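Side-chain contacts in long form salivary protein D7L1 (Anopheles stephensi, PDB 3NHI), which binds and sequesters cysteinyl leukotrienes and thromboxane A2 analogues, blunting the host's response while the female mosquito takes a blood meal: residues Q60-P64 against Q65-F69; Q252-K255 against N256-F260; K275-E278 against N279-K282. All blocks are in the same frame, centred on the assembly; numbering follows the deposited sequence.

Contact 1 (Q60-P64 against Q65-F69); sequences QIYDP and QENAF
The ring of Y62 turns an edge toward a face of F69, an edge-to-face pair with centroids 6.0 Å apart, and at its hydroxyl edge, in the ring plane, lies OD1 of N67. Y62 OH donates to N67 OD1 at 2.6 Å, with the amide turned 82° from the ring. Y62 holds CG anti to its backbone N (chi1 171°), which carries the ring alongside the returning strand until the phenol reaches N67. That amide is used at both ends, for its ND2 donates to the carbonyl of K105. F69 presses on L99 and L112 of neighbouring helices, so aromatic bulk suits this face. On the other face, shared with A68, D63 brings a carboxylate. D63 OD2 takes the backbone N of E66 at 2.8 Å, nearly straight, and a water links it to E66 OE1, which probably eases the approach of D63 OD2 to E66 OE1, 4.4 Å; E66 has its own salt bridge to K70. D63 N to A68 O, 2.8 Å, and A68 N to D63 O, 3.2 Å, join the backbones. Strands 62-63 and 68-69 form an antiparallel beta hairpin, in which N67, with positive phi (50°), and A68 both face D63: a G1 beta bulge.

Contact 2 (Q252-K255 against N256-F260); sequences QHFK and NAFDF. With SO4 (sulfate ion), chain D.
F254 and F258 lie side by side and point the same way, their rings in an offset stack with planes 30° apart and centroids 4.9 Å apart. The overlap is partial: F254 CZ sits over one face of F258, displaced toward the rim and 3.7 Å from F258 CG, while F258 CB covers a face of F254 as a CH-pi contact. Both side chains place CG opposite the backbone N, which aims the rings along the same flank. This is i to i+4 pairing on the amphipathic helix 251-266 of the odorant-binding-protein fold, with F258 N bonded to F254 O at 2.8 Å. Large apolar rings suit this buried flank, where F254 meets F214 and L245 of other helices and H156 turns edge-to-face with F258. Q252 and N256 cross with their amide planes 47° apart, and Q252 NE2 donates to N256 OD1 at 3.1 Å; the acceptor lies in the plane of the Q252 amide, but the donor stands above the N256 carbonyl plane. A water joins N256 ND2 to H253 ND1. K255, extended beyond CG, reaches with NZ a sulfate probably from the crystallisation liquor, bonding O3 at 2.8 Å and O1 at 2.9 Å; R177 and the backbone of Y178 also hold it.

Contact 3 (K275-E278 against N279-K282); sequences KVYE and NPEK
Y277 swings CG away from its own backbone N (chi1 -175°), a torsion that sends the ring forward under the N279 backbone and brings its OH to 3.3 Å from P280 CD. N279 N stands 4.0 Å above the ring plane, over its centre. The N279 side chain instead takes the position between backbone N and carbonyl carbon (chi1 51°), which turns OD1 toward the open N-H groups of the first turn. N279 OD1 there accepts K282 N at 3.0 Å, met nearly along the carbonyl axis. This is the N-cap of helix 280-288: a short amide side chain can supply the acceptor that the first turn lacks, and proline suits the next position because it has no N-H needing a partner. The E278 carboxylate lies obliquely across the K282 methylenes. K282 bends at chi2 (70°), laying its CG 3.3 Å from E278 OE1, while K282 NZ remains 4.1 Å from E278 OE2, beyond a salt bridge though still probably attractive. A water donates to E278 OE1 and accepts weakly from N279 ND2. K275 NZ comes 3.7 Å from K282 NZ, an approach probably eased by E286, which forms a salt bridge with K275 and a long, weak ion pair with K282.

Contacts 2 and 3 are neighbours, their centres about 11 Å apart: 275-282 carries the chain into the first turn of helix 280-288, which packs against helix 251-266. Two residues of contact 2 meet contact 3 directly. P280 CG lies 3.4 Å from N256 OD1, and Y277 CD1 lies 3.6 Å from F260 CG, the two rings meeting with planes at about 60°. Contact 1 lies on the opposite side of the chain's centre, with its centre about 35 Å from that of contact 2 and about 37 Å from that of contact 3. It alone reaches the lipid pocket, through I61, whose side chain is about 4 Å from the bound hydroxyicosatetraenoic acid and about 8 Å from that of W39, a leukotriene C4-binding residue.

Contact 1 (Q60-P64 against Q65-F69)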
ATOM      1  N   GLN A  60       8.107   9.126  -0.068  1.00  5.69           N
ATOM      2  CA  GLN A  60       8.988   9.710   0.958  1.00  6.24           C
ATOM      3  C   GLN A  60      10.033  10.659   0.356  1.00  5.95           C
ATOM      4  O   GLN A  60      11.070  10.953   0.958  1.00  6.11           O
ATOM      5  CB  GLN A  60       9.558   8.605   1.870  1.00  6.54           C
ATOM      6  CG  GLN A  60       8.418   7.839   2.572  1.00  7.17           C
ATOM      7  CD  GLN A  60       8.838   6.530   3.217  1.00 11.19           C
ATOM      8  OE1 GLN A  60      10.008   6.283   3.438  1.00 12.22           O
ATOM      9  NE2 GLN A  60       7.861   5.670   3.500  1.00 14.93           N
ATOM     10  N   ILE A  61       9.722  11.147  -0.843  1.00  5.52           N
ATOM     11  CA  ILE A  61      10.470  12.225  -1.476  1.00  6.19           C
ATOM     12  C   ILE A  61      10.214  13.550  -0.739  1.00  6.56           C
ATOM     13  O   ILE A  61      11.116  14.390  -0.606  1.00  7.16           O
ATOM     14  CB  ILE A  61      10.082  12.323  -2.979  1.00  5.74           C
ATOM     15  CG1 ILE A  61      10.461  11.033  -3.711  1.00  6.48           C
ATOM     16  CG2 ILE A  61      10.737  13.525  -3.663  1.00  7.26           C
ATOM     17  CD1 ILE A  61       9.894  10.942  -5.115  1.00  7.87           C
ATOM     18  N   TYR A  62       8.983  13.729  -0.271  1.00  6.10           N
ATOM     19  CA  TYR A  62       8.602  14.846   0.584  1.00  6.56           C
ATOM     20  C   TYR A  62       8.338  14.333   1.995  1.00  6.69           C
ATOM     21  O   TYR A  62       7.609  13.351   2.180  1.00  6.72           O
ATOM     22  CB  TYR A  62       7.331  15.507   0.043  1.00  6.61           C
ATOM     23  CG  TYR A  62       6.739  16.541   0.976  1.00  6.95           C
ATOM     24  CD1 TYR A  62       7.358  17.777   1.147  1.00  6.85           C
ATOM     25  CD2 TYR A  62       5.558  16.283   1.674  1.00  7.37           C
ATOM     26  CE1 TYR A  62       6.817  18.731   2.011  1.00  7.16           C
ATOM     27  CE2 TYR A  62       5.007  17.232   2.526  1.00  7.25           C
ATOM     28  CZ  TYR A  62       5.644  18.447   2.689  1.00  7.75           C
ATOM     29  OH  TYR A  62       5.084  19.371   3.545  1.00  9.37           O
ATOM     30  N   ASP A  63       8.925  14.997   2.989  1.00  7.62           N
ATOM     31  CA  ASP A  63       8.640  14.676   4.378  1.00  8.50           C
ATOM     32  C   ASP A  63       7.690  15.725   4.972  1.00  8.18           C
ATOM     33  O   ASP A  63       8.062  16.896   5.080  1.00  7.48           O
ATOM     34  CB  ASP A  63       9.916  14.621   5.209  1.00  9.19           C
ATOM     35  CG  ASP A  63       9.646  14.117   6.610  1.00 12.57           C
ATOM     36  OD1 ASP A  63       9.590  12.880   6.801  1.00 17.88           O
ATOM     37  OD2 ASP A  63       9.419  14.946   7.505  1.00 16.36           O
ATOM     38  N   PRO A  64       6.471  15.306   5.374  1.00  8.81           N
ATOM     39  CA  PRO A  64       5.489  16.274   5.866  1.00  9.55           C
ATOM     40  C   PRO A  64       5.812  16.869   7.237  1.00  9.82           C
ATOM     41  O   PRO A  64       5.363  17.969   7.528  1.00 10.70           O
ATOM     42  CB  PRO A  64       4.177  15.479   5.910  1.00  9.78           C
ATOM     43  CG  PRO A  64       4.537  14.068   5.787  1.00 10.74           C
ATOM     44  CD  PRO A  64       5.921  13.942   5.256  1.00  8.93           C
ATOM     45  N   GLN A  65       6.585  16.163   8.061  1.00  9.90           N
ATOM     46  CA  GLN A  65       6.936  16.685   9.389  1.00 10.42           C
ATOM     47  C   GLN A  65       7.988  17.788   9.293  1.00 10.66           C
ATOM     48  O   GLN A  65       7.875  18.839   9.927  1.00 10.84           O
ATOM     49  CB  GLN A  65       7.376  15.553  10.324  1.00 10.53           C
ATOM     50  CG  GLN A  65       6.358  14.419  10.455  1.00 11.49           C
ATOM     51  CD  GLN A  65       4.976  14.902  10.855  1.00 11.16           C
ATOM     52  OE1 GLN A  65       4.838  15.839  11.648  1.00 11.33           O
ATOM     53  NE2 GLN A  65       3.942  14.270  10.304  1.00 11.91           N
ATOM     54  N   GLU A  66       8.994  17.564   8.460  1.00 10.35           N
ATOM     55  CA  GLU A  66       9.996  18.589   8.200  1.00 11.32           C
ATOM     56  C   GLU A  66       9.531  19.623   7.185  1.00 10.69           C
ATOM     57  O   GLU A  66      10.140  20.685   7.054  1.00 11.47           O
ATOM     58  CB  GLU A  66      11.290  17.937   7.724  1.00 11.92           C
ATOM     59  CG  GLU A  66      11.960  17.115   8.801  1.00 15.33           C
ATOM     60  CD  GLU A  66      13.113  16.298   8.273  1.00 18.35           C
ATOM     61  OE1 GLU A  66      13.502  15.325   8.958  1.00 21.04           O
ATOM     62  OE2 GLU A  66      13.632  16.628   7.180  1.00 18.08           O
ATOM     63  N   ASN A  67       8.444  19.316   6.475  1.00  9.80           N
ATOM     64  CA  ASN A  67       8.005  20.125   5.339  1.00  9.42           C
ATOM     65  C   ASN A  67       9.167  20.369   4.376  1.00  9.10           C
ATOM     66  O   ASN A  67       9.501  21.504   4.042  1.00 10.26           O
ATOM     67  CB  ASN A  67       7.357  21.443   5.795  1.00  9.85           C
ATOM     68  CG  ASN A  67       6.783  22.244   4.634  1.00  9.71           C
ATOM     69  OD1 ASN A  67       6.297  21.674   3.648  1.00  9.74           O
ATOM     70  ND2 ASN A  67       6.850  23.568   4.736  1.00 11.11           N
ATOM     71  N   ALA A  68       9.781  19.278   3.933  1.00  8.80           N
ATOM     72  CA  ALA A  68      11.011  19.356   3.157  1.00  8.41           C
ATOM     73  C   ALA A  68      11.043  18.280   2.084  1.00  7.94           C
ATOM     74  O   ALA A  68      10.578  17.163   2.309  1.00  7.77           O
ATOM     75  CB  ALA A  68      12.225  19.211   4.073  1.00  9.27           C
ATOM     76  N   PHE A  69      11.597  18.638   0.925  1.00  7.82           N
ATOM     77  CA  PHE A  69      12.019  17.665  -0.073  1.00  8.06           C
ATOM     78  C   PHE A  69      13.324  17.040   0.402  1.00  8.60           C
ATOM     79  O   PHE A  69      14.254  17.739   0.818  1.00 10.89           O
ATOM     80  CB  PHE A  69      12.201  18.333  -1.442  1.00  7.73           C
ATOM     81  CG  PHE A  69      10.905  18.736  -2.098  1.00  7.69           C
ATOM     82  CD1 PHE A  69      10.080  17.780  -2.682  1.00  8.12           C
ATOM     83  CD2 PHE A  69      10.516  20.070  -2.143  1.00  8.38           C
ATOM     84  CE1 PHE A  69       8.879  18.138  -3.291  1.00  8.28           C
ATOM     85  CE2 PHE A  69       9.324  20.441  -2.761  1.00  8.47           C
ATOM     86  CZ  PHE A  69       8.504  19.472  -3.332  1.00  8.19           C
TER
HETATM   87  O   HOH W   1      11.248  13.598   9.591  1.00 27.92           O

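Contact 2 (Q252-K255 against N256-F260)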
ATOM      1  N   GLN A 252     -18.553 -11.077  12.416  1.00  8.99           N
ATOM      2  CA  GLN A 252     -18.861 -11.328  11.016  1.00  8.63           C
ATOM      3  C   GLN A 252     -18.476 -10.152  10.131  1.00  7.72           C
ATOM      4  O   GLN A 252     -17.989 -10.344   9.016  1.00  7.28           O
ATOM      5  CB  GLN A 252     -20.338 -11.675  10.809  1.00  9.55           C
ATOM      6  CG  GLN A 252     -20.653 -12.159   9.380  1.00 12.36           C
ATOM      7  CD  GLN A 252     -19.815 -13.370   8.974  1.00 15.19           C
ATOM      8  OE1 GLN A 252     -19.826 -14.409   9.648  1.00 17.75           O
ATOM      9  NE2 GLN A 252     -19.071 -13.237   7.878  1.00 13.73           N
ATOM     10  N   HIS A 253     -18.695  -8.941  10.623  1.00  7.21           N
ATOM     11  CA  HIS A 253     -18.321  -7.759   9.859  1.00  7.12           C
ATOM     12  C   HIS A 253     -16.816  -7.656   9.684  1.00  6.64           C
ATOM     13  O   HIS A 253     -16.340  -7.296   8.601  1.00  6.23           O
ATOM     14  CB  HIS A 253     -18.887  -6.505  10.512  1.00  7.77           C
ATOM     15  CG  HIS A 253     -20.367  -6.554  10.684  1.00 10.25           C
ATOM     16  ND1 HIS A 253     -21.231  -6.601   9.616  1.00 12.06           N
ATOM     17  CD2 HIS A 253     -21.134  -6.591  11.798  1.00 12.38           C
ATOM     18  CE1 HIS A 253     -22.474  -6.654  10.063  1.00 14.24           C
ATOM     19  NE2 HIS A 253     -22.441  -6.658  11.383  1.00 14.35           N
ATOM     20  N   PHE A 254     -16.067  -7.979  10.735  1.00  6.70           N
ATOM     21  CA  PHE A 254     -14.621  -8.012  10.597  1.00  5.76           C
ATOM     22  C   PHE A 254     -14.178  -9.049   9.560  1.00  5.88           C
ATOM     23  O   PHE A 254     -13.320  -8.757   8.726  1.00  5.43           O
ATOM     24  CB  PHE A 254     -13.904  -8.258  11.926  1.00  6.37           C
ATOM     25  CG  PHE A 254     -12.432  -8.453  11.756  1.00  5.73           C
ATOM     26  CD1 PHE A 254     -11.653  -7.429  11.232  1.00  5.32           C
ATOM     27  CD2 PHE A 254     -11.824  -9.664  12.052  1.00  5.86           C
ATOM     28  CE1 PHE A 254     -10.294  -7.604  11.022  1.00  6.59           C
ATOM     29  CE2 PHE A 254     -10.450  -9.835  11.844  1.00  6.71           C
ATOM     30  CZ  PHE A 254      -9.693  -8.803  11.329  1.00  6.71           C
ATOM     31  N   LYS A 255     -14.767 -10.242   9.604  1.00  5.77           N
ATOM     32  CA  LYS A 255     -14.418 -11.274   8.638  1.00  6.50           C
ATOM     33  C   LYS A 255     -14.660 -10.748   7.230  1.00  6.03           C
ATOM     34  O   LYS A 255     -13.824 -10.908   6.357  1.00  6.00           O
ATOM     35  CB  LYS A 255     -15.224 -12.552   8.877  1.00  7.30           C
ATOM     36  CG  LYS A 255     -14.905 -13.247  10.185  1.00  9.35           C
ATOM     37  CD  LYS A 255     -15.731 -14.515  10.332  1.00 13.00           C
ATOM     38  CE  LYS A 255     -15.447 -15.194  11.652  1.00 15.29           C
ATOM     39  NZ  LYS A 255     -16.276 -16.421  11.804  1.00 16.79           N
ATOM     40  N   ASN A 256     -15.793 -10.078   7.025  1.00  6.26           N
ATOM     41  CA  ASN A 256     -16.112  -9.558   5.694  1.00  6.10           C
ATOM     42  C   ASN A 256     -15.129  -8.466   5.264  1.00  6.01           C
ATOM     43  O   ASN A 256     -14.700  -8.436   4.110  1.00  6.26           O
ATOM     44  CB  ASN A 256     -17.561  -9.062   5.643  1.00  6.73           C
ATOM     45  CG  ASN A 256     -18.566 -10.190   5.799  1.00  7.51           C
ATOM     46  OD1 ASN A 256     -18.240 -11.361   5.608  1.00  8.94           O
ATOM     47  ND2 ASN A 256     -19.800  -9.835   6.134  1.00  9.31           N
ATOM     48  N   ALA A 257     -14.769  -7.590   6.199  1.00  5.58           N
ATOM     49  CA  ALA A 257     -13.825  -6.500   5.929  1.00  5.14           C
ATOM     50  C   ALA A 257     -12.425  -7.025   5.629  1.00  4.72           C
ATOM     51  O   ALA A 257     -11.772  -6.573   4.690  1.00  4.89           O
ATOM     52  CB  ALA A 257     -13.785  -5.543   7.109  1.00  5.18           C
ATOM     53  N   PHE A 258     -11.986  -8.000   6.417  1.00  5.15           N
ATOM     54  CA  PHE A 258     -10.649  -8.580   6.293  1.00  4.90           C
ATOM     55  C   PHE A 258     -10.552  -9.428   5.022  1.00  4.95           C
ATOM     56  O   PHE A 258      -9.523  -9.392   4.327  1.00  4.72           O
ATOM     57  CB  PHE A 258     -10.398  -9.417   7.543  1.00  4.60           C
ATOM     58  CG  PHE A 258      -8.953  -9.712   7.868  1.00  5.37           C
ATOM     59  CD1 PHE A 258      -8.002  -8.706   8.077  1.00  5.20           C
ATOM     60  CD2 PHE A 258      -8.589 -11.030   8.087  1.00  4.85           C
ATOM     61  CE1 PHE A 258      -6.680  -9.034   8.463  1.00  5.12           C
ATOM     62  CE2 PHE A 258      -7.295 -11.370   8.466  1.00  5.23           C
ATOM     63  CZ  PHE A 258      -6.334 -10.372   8.665  1.00  5.41           C
ATOM     64  N   ASP A 259     -11.616 -10.167   4.699  1.00  5.21           N
ATOM     65  CA  ASP A 259     -11.665 -10.951   3.463  1.00  5.21           C
ATOM     66  C   ASP A 259     -11.640 -10.031   2.244  1.00  4.97           C
ATOM     67  O   ASP A 259     -10.942 -10.312   1.265  1.00  4.75           O
ATOM     68  CB  ASP A 259     -12.928 -11.829   3.392  1.00  5.36           C
ATOM     69  CG  ASP A 259     -12.952 -12.950   4.420  1.00  6.86           C
ATOM     70  OD1 ASP A 259     -11.912 -13.256   5.039  1.00  6.55           O
ATOM     71  OD2 ASP A 259     -14.033 -13.563   4.572  1.00  7.89           O
ATOM     72  N   PHE A 260     -12.372  -8.920   2.302  1.00  5.06           N
ATOM     73  CA  PHE A 260     -12.356  -7.971   1.178  1.00  4.71           C
ATOM     74  C   PHE A 260     -10.955  -7.388   1.013  1.00  5.01           C
ATOM     75  O   PHE A 260     -10.464  -7.260  -0.112  1.00  5.09           O
ATOM     76  CB  PHE A 260     -13.406  -6.873   1.370  1.00  4.92           C
ATOM     77  CG  PHE A 260     -13.566  -5.954   0.183  1.00  4.51           C
ATOM     78  CD1 PHE A 260     -13.536  -6.444  -1.124  1.00  6.35           C
ATOM     79  CD2 PHE A 260     -13.803  -4.608   0.382  1.00  6.10           C
ATOM     80  CE1 PHE A 260     -13.723  -5.590  -2.221  1.00  6.35           C
ATOM     81  CE2 PHE A 260     -13.995  -3.744  -0.701  1.00  7.21           C
ATOM     82  CZ  PHE A 260     -13.961  -4.238  -2.005  1.00  7.48           C
TER
HETATM   83  S   SO4 D 299     -14.891 -19.152  10.288  1.00 40.78           S
HETATM   84  O1  SO4 D 299     -14.798 -18.891  11.720  1.00 41.39           O
HETATM   85  O2  SO4 D 299     -13.564 -19.436   9.758  1.00 40.67           O
HETATM   86  O3  SO4 D 299     -15.446 -17.983   9.611  1.00 40.65           O
HETATM   87  O4  SO4 D 299     -15.763 -20.302  10.066  1.00 40.86           O
HETATM   88  O   HOH W   2     -20.831  -7.154   6.867  1.00 14.71           O

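Contact 3 (K275-E278 against N279-K282)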
ATOM      1  N   LYS A 275     -14.706  -1.044  -9.664  1.00 22.64           N
ATOM      2  CA  LYS A 275     -15.366  -1.998  -8.778  1.00 22.08           C
ATOM      3  C   LYS A 275     -15.487  -1.483  -7.346  1.00 21.04           C
ATOM      4  O   LYS A 275     -14.584  -0.820  -6.827  1.00 21.13           O
ATOM      5  CB  LYS A 275     -14.633  -3.342  -8.778  1.00 22.39           C
ATOM      6  CG  LYS A 275     -14.775  -4.126 -10.071  1.00 24.27           C
ATOM      7  CD  LYS A 275     -14.694  -5.622  -9.831  1.00 26.62           C
ATOM      8  CE  LYS A 275     -14.643  -6.369 -11.150  1.00 28.82           C
ATOM      9  NZ  LYS A 275     -15.081  -7.784 -11.025  1.00 30.41           N
ATOM     10  N   VAL A 276     -16.619  -1.793  -6.721  1.00 19.72           N
ATOM     11  CA  VAL A 276     -16.834  -1.543  -5.297  1.00 18.31           C
ATOM     12  C   VAL A 276     -17.216  -2.844  -4.595  1.00 16.96           C
ATOM     13  O   VAL A 276     -17.401  -3.874  -5.242  1.00 17.38           O
ATOM     14  CB  VAL A 276     -17.933  -0.488  -5.045  1.00 18.80           C
ATOM     15  CG1 VAL A 276     -17.473   0.892  -5.493  1.00 19.38           C
ATOM     16  CG2 VAL A 276     -19.241  -0.883  -5.734  1.00 18.81           C
ATOM     17  N   TYR A 277     -17.334  -2.797  -3.271  1.00 15.22           N
ATOM     18  CA  TYR A 277     -17.745  -3.968  -2.517  1.00 13.49           C
ATOM     19  C   TYR A 277     -19.142  -4.418  -2.913  1.00 13.01           C
ATOM     20  O   TYR A 277     -20.069  -3.604  -3.018  1.00 12.82           O
ATOM     21  CB  TYR A 277     -17.708  -3.693  -1.021  1.00 13.11           C
ATOM     22  CG  TYR A 277     -18.002  -4.913  -0.184  1.00 11.74           C
ATOM     23  CD1 TYR A 277     -17.118  -5.993  -0.166  1.00 10.15           C
ATOM     24  CD2 TYR A 277     -19.174  -5.001   0.573  1.00 10.55           C
ATOM     25  CE1 TYR A 277     -17.377  -7.117   0.597  1.00 10.00           C
ATOM     26  CE2 TYR A 277     -19.443  -6.125   1.350  1.00 10.46           C
ATOM     27  CZ  TYR A 277     -18.536  -7.179   1.349  1.00  9.73           C
ATOM     28  OH  TYR A 277     -18.781  -8.287   2.110  1.00 12.68           O
ATOM     29  N   GLU A 278     -19.285  -5.720  -3.125  1.00 12.01           N
ATOM     30  CA  GLU A 278     -20.582  -6.298  -3.440  1.00 12.00           C
ATOM     31  C   GLU A 278     -21.114  -7.066  -2.233  1.00 11.18           C
ATOM     32  O   GLU A 278     -21.983  -6.577  -1.517  1.00 11.36           O
ATOM     33  CB  GLU A 278     -20.491  -7.158  -4.702  1.00 12.58           C
ATOM     34  CG  GLU A 278     -20.064  -6.361  -5.926  1.00 15.06           C
ATOM     35  CD  GLU A 278     -20.292  -7.098  -7.225  1.00 19.32           C
ATOM     36  OE1 GLU A 278     -20.981  -8.137  -7.211  1.00 20.91           O
ATOM     37  OE2 GLU A 278     -19.783  -6.635  -8.269  1.00 21.41           O
ATOM     38  N   ASN A 279     -20.573  -8.259  -1.994  1.00 10.59           N
ATOM     39  CA  ASN A 279     -20.950  -9.072  -0.839  1.00  9.97           C
ATOM     40  C   ASN A 279     -19.883 -10.146  -0.615  1.00  9.34           C
ATOM     41  O   ASN A 279     -18.988 -10.296  -1.452  1.00  9.45           O
ATOM     42  CB  ASN A 279     -22.355  -9.686  -1.029  1.00  9.47           C
ATOM     43  CG  ASN A 279     -22.508 -10.396  -2.347  1.00  9.84           C
ATOM     44  OD1 ASN A 279     -21.748 -11.315  -2.668  1.00  9.99           O
ATOM     45  ND2 ASN A 279     -23.505  -9.980  -3.121  1.00 10.08           N
ATOM     46  N   PRO A 280     -19.959 -10.889   0.512  1.00  9.42           N
ATOM     47  CA  PRO A 280     -18.884 -11.844   0.805  1.00  9.61           C
ATOM     48  C   PRO A 280     -18.729 -12.954  -0.238  1.00  9.85           C
ATOM     49  O   PRO A 280     -17.613 -13.374  -0.522  1.00  9.58           O
ATOM     50  CB  PRO A 280     -19.287 -12.417   2.164  1.00  9.98           C
ATOM     51  CG  PRO A 280     -20.090 -11.341   2.792  1.00 10.27           C
ATOM     52  CD  PRO A 280     -20.875 -10.747   1.661  1.00  9.86           C
ATOM     53  N   GLU A 281     -19.829 -13.407  -0.828  1.00 10.02           N
ATOM     54  CA  GLU A 281     -19.766 -14.479  -1.824  1.00 11.22           C
ATOM     55  C   GLU A 281     -19.052 -14.030  -3.099  1.00 10.98           C
ATOM     56  O   GLU A 281     -18.259 -14.781  -3.677  1.00 11.07           O
ATOM     57  CB  GLU A 281     -21.172 -15.007  -2.134  1.00 11.76           C
ATOM     58  CG  GLU A 281     -21.848 -15.730  -0.965  1.00 15.73           C
ATOM     59  CD  GLU A 281     -22.133 -14.830   0.244  1.00 19.15           C
ATOM     60  OE1 GLU A 281     -22.548 -13.655   0.068  1.00 19.48           O
ATOM     61  OE2 GLU A 281     -21.924 -15.307   1.384  1.00 23.25           O
ATOM     62  N   LYS A 282     -19.306 -12.793  -3.521  1.00 11.17           N
ATOM     63  CA  LYS A 282     -18.622 -12.236  -4.687  1.00 11.51           C
ATOM     64  C   LYS A 282     -17.118 -12.110  -4.434  1.00 10.98           C
ATOM     65  O   LYS A 282     -16.305 -12.425  -5.309  1.00 11.23           O
ATOM     66  CB  LYS A 282     -19.224 -10.876  -5.076  1.00 11.91           C
ATOM     67  CG  LYS A 282     -18.634 -10.250  -6.337  1.00 15.19           C
ATOM     68  CD  LYS A 282     -19.048 -11.017  -7.602  1.00 18.08           C
ATOM     69  CE  LYS A 282     -18.733 -10.233  -8.874  1.00 21.26           C
ATOM     70  NZ  LYS A 282     -17.314  -9.798  -8.937  1.00 22.75           N
TER
HETATM   71  O   HOH W   3     -17.491  -7.889  -3.449  1.00 17.10           O
HETATM   72  O   HOH W   4     -22.605 -10.145  -6.362  1.00 24.71           O